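Local atomic coordinates of RagB/SusD family nutrient uptake outer membrane protein (Bacteroides thetaiotaomicron, PDB entry 7KV2), a protein that probably binds beta-glucan at the surface of the bacterial outer membrane, as a SusD-family glycan-binding protein serving nutrient uptake. Residues Y329-N334 against I449-H454. Residues are numbered along the deposited sequence; the frame is centred on the assembly and turned at random.
Sequences YERYSN and IIEERH
The CE1-NE2 side of the His-454 imidazole overlaps one face of the Arg-331 guanidinium, with CE1 of His-454 sitting 3.2 Å from CZ of Arg-331, above the middle of the guanidinium. The two planes are tilted 31° apart, and although NH1 of Arg-331 comes within 3.1 Å of NE2 of His-454, the angle is too poor for a hydrogen bond. Both nitrogens turn instead to Asp-80, Arg-331 in a salt bridge and His-454 in a hydrogen bond, so one carboxylate oxygen ties the overlapping groups together. CD of Arg-331 adds an off-centre CH-pi contact, 4.1 Å from the centroid of the His-454 ring. At its edge the ring is held by its own helix: ND1 of His-454 gives a hydrogen bond of 2.8 Å to OE1 of Glu-451, which lies in the ring plane. A bend at chi2 (64°) folds the Glu-451 carboxylate back for this and leaves OE2 of Glu-451 3.6 Å from CD of Arg-331. A water at the guanidinium edge accepts from NH1 of Arg-331 at 2.7 Å and donates to OH of Tyr-332 and to O of His-454. Replaced by an alanine, Arg-331 would probably leave Asp-80 without this cationic partner and the His-454 ring without its CH-pi neighbour. The Tyr-332 hydroxyl also hydrogen-bonds Leu-455 O. The contact joins segment 329-334, on helix 326-331, to helix 446-456 through the arginine-histidine overlap and its bridging water, within the helix-rich SusD fold.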
loop_
_atom_site.group_PDB
_atom_site.type_symbol
_atom_site.label_atom_id
_atom_site.label_comp_id
_atom_site.label_asym_id
_atom_site.label_seq_id
_atom_site.Cartn_x
_atom_site.Cartn_y
_atom_site.Cartn_z
ATOM N N TYR A 329 7.225 -13.172 -13.386
ATOM C CA TYR A 329 8.007 -14.368 -12.981
ATOM C C TYR A 329 9.333 -14.457 -13.766
ATOM O O TYR A 329 10.425 -14.747 -13.149
ATOM C CB TYR A 329 7.178 -15.613 -13.203
ATOM C CG TYR A 329 7.929 -16.882 -12.910
ATOM C CD1 TYR A 329 7.948 -17.426 -11.643
ATOM C CD2 TYR A 329 8.559 -17.577 -13.935
ATOM C CE1 TYR A 329 8.580 -18.640 -11.403
ATOM C CE2 TYR A 329 9.225 -18.770 -13.698
ATOM C CZ TYR A 329 9.238 -19.303 -12.426
ATOM O OH TYR A 329 9.897 -20.496 -12.222
ATOM N N GLU A 330 9.270 -14.208 -15.071
ATOM C CA GLU A 330 10.434 -14.330 -15.999
ATOM C C GLU A 330 11.484 -13.241 -15.790
ATOM O O GLU A 330 12.600 -13.479 -16.214
ATOM C CB GLU A 330 9.964 -14.264 -17.454
ATOM C CG GLU A 330 9.114 -15.438 -17.819
ATOM C CD GLU A 330 8.596 -15.427 -19.254
ATOM O OE1 GLU A 330 8.441 -14.315 -19.837
ATOM O OE2 GLU A 330 8.276 -16.541 -19.729
ATOM N N ARG A 331 11.193 -12.110 -15.133
ATOM C CA ARG A 331 12.190 -11.012 -15.009
ATOM C C ARG A 331 13.193 -11.357 -13.901
ATOM O O ARG A 331 14.309 -10.795 -13.940
ATOM C CB ARG A 331 11.504 -9.644 -14.892
ATOM C CG ARG A 331 11.308 -9.060 -13.500
ATOM C CD ARG A 331 10.866 -7.579 -13.516
ATOM N NE ARG A 331 9.707 -7.376 -14.408
ATOM C CZ ARG A 331 8.420 -7.324 -14.008
ATOM N NH1 ARG A 331 8.094 -7.470 -12.732
ATOM N NH2 ARG A 331 7.458 -7.126 -14.894
ATOM N N TYR A 332 12.884 -12.314 -13.018
ATOM C CA TYR A 332 13.762 -12.761 -11.910
ATOM C C TYR A 332 14.818 -13.765 -12.377
ATOM O O TYR A 332 14.492 -14.696 -13.120
ATOM C CB TYR A 332 12.955 -13.422 -10.778
ATOM C CG TYR A 332 12.113 -12.434 -10.011
ATOM C CD1 TYR A 332 12.670 -11.587 -9.055
ATOM C CD2 TYR A 332 10.771 -12.247 -10.337
ATOM C CE1 TYR A 332 11.892 -10.642 -8.376
ATOM C CE2 TYR A 332 9.994 -11.333 -9.647
ATOM C CZ TYR A 332 10.552 -10.496 -8.683
ATOM O OH TYR A 332 9.777 -9.524 -8.061
ATOM N N SER A 333 16.021 -13.620 -11.836
ATOM C CA SER A 333 17.055 -14.685 -11.822
ATOM C C SER A 333 16.560 -15.879 -10.981
ATOM O O SER A 333 15.781 -15.685 -10.027
ATOM C CB SER A 333 18.362 -14.081 -11.381
ATOM O OG SER A 333 19.240 -15.057 -10.887
ATOM N N ASN A 334 16.937 -17.113 -11.362
ATOM C CA ASN A 334 16.594 -18.401 -10.690
ATOM C C ASN A 334 16.949 -18.413 -9.192
ATOM O O ASN A 334 16.295 -19.143 -8.426
ATOM C CB ASN A 334 17.382 -19.594 -11.275
ATOM C CG ASN A 334 16.893 -19.994 -12.641
ATOM O OD1 ASN A 334 15.685 -20.030 -12.888
ATOM N ND2 ASN A 334 17.826 -20.265 -13.537
ATOM N N ILE A 449 18.579 1.270 -9.488
ATOM C CA ILE A 449 17.867 1.448 -8.192
ATOM C C ILE A 449 16.358 1.311 -8.441
ATOM O O ILE A 449 15.687 0.579 -7.684
ATOM C CB ILE A 449 18.263 2.754 -7.505
ATOM C CG1 ILE A 449 19.757 2.762 -7.199
ATOM C CG2 ILE A 449 17.431 2.975 -6.250
ATOM C CD1 ILE A 449 20.298 4.119 -6.829
ATOM N N ILE A 450 15.857 1.927 -9.504
ATOM C CA ILE A 450 14.424 1.879 -9.859
ATOM C C ILE A 450 14.053 0.424 -10.184
ATOM O O ILE A 450 12.969 -0.049 -9.724
ATOM C CB ILE A 450 14.116 2.862 -10.994
ATOM C CG1 ILE A 450 14.398 4.304 -10.565
ATOM C CG2 ILE A 450 12.694 2.662 -11.469
ATOM C CD1 ILE A 450 13.582 4.710 -9.356
ATOM N N GLU A 451 14.915 -0.287 -10.893
ATOM C CA GLU A 451 14.639 -1.712 -11.193
ATOM C C GLU A 451 14.713 -2.564 -9.906
ATOM O O GLU A 451 13.968 -3.573 -9.828
ATOM C CB GLU A 451 15.490 -2.198 -12.349
ATOM C CG GLU A 451 15.186 -3.635 -12.730
ATOM C CD GLU A 451 13.790 -3.959 -13.255
ATOM O OE1 GLU A 451 12.911 -3.056 -13.418
ATOM O OE2 GLU A 451 13.585 -5.150 -13.546
ATOM N N GLU A 452 15.561 -2.224 -8.936
ATOM C CA GLU A 452 15.623 -3.006 -7.678
ATOM C C GLU A 452 14.303 -2.808 -6.929
ATOM O O GLU A 452 13.789 -3.781 -6.413
ATOM C CB GLU A 452 16.801 -2.617 -6.792
ATOM C CG GLU A 452 17.084 -3.622 -5.695
ATOM C CD GLU A 452 17.679 -4.924 -6.193
ATOM O OE1 GLU A 452 18.353 -4.897 -7.274
ATOM O OE2 GLU A 452 17.388 -5.966 -5.565
ATOM N N ARG A 453 13.745 -1.596 -6.916
ATOM C CA ARG A 453 12.409 -1.346 -6.341
ATOM C C ARG A 453 11.388 -2.259 -7.022
ATOM O O ARG A 453 10.517 -2.824 -6.344
ATOM C CB ARG A 453 12.007 0.119 -6.476
ATOM C CG ARG A 453 12.892 1.095 -5.736
ATOM C CD ARG A 453 12.469 2.537 -5.991
ATOM N NE ARG A 453 11.209 2.826 -5.316
ATOM C CZ ARG A 453 11.049 3.218 -4.056
ATOM N NH1 ARG A 453 12.073 3.565 -3.275
ATOM N NH2 ARG A 453 9.819 3.331 -3.604
ATOM N N HIS A 454 11.451 -2.341 -8.352
ATOM C CA HIS A 454 10.525 -3.116 -9.192
ATOM C C HIS A 454 10.554 -4.589 -8.729
ATOM O O HIS A 454 9.494 -5.191 -8.597
ATOM C CB HIS A 454 10.934 -2.947 -10.668
ATOM C CG HIS A 454 9.956 -3.536 -11.617
ATOM N ND1 HIS A 454 10.272 -3.780 -12.937
ATOM C CD2 HIS A 454 8.670 -3.904 -11.446
ATOM C CE1 HIS A 454 9.215 -4.263 -13.551
ATOM N NE2 HIS A 454 8.210 -4.379 -12.649
HETATM O O HOH W 1 9.431 -7.501 -10.395
#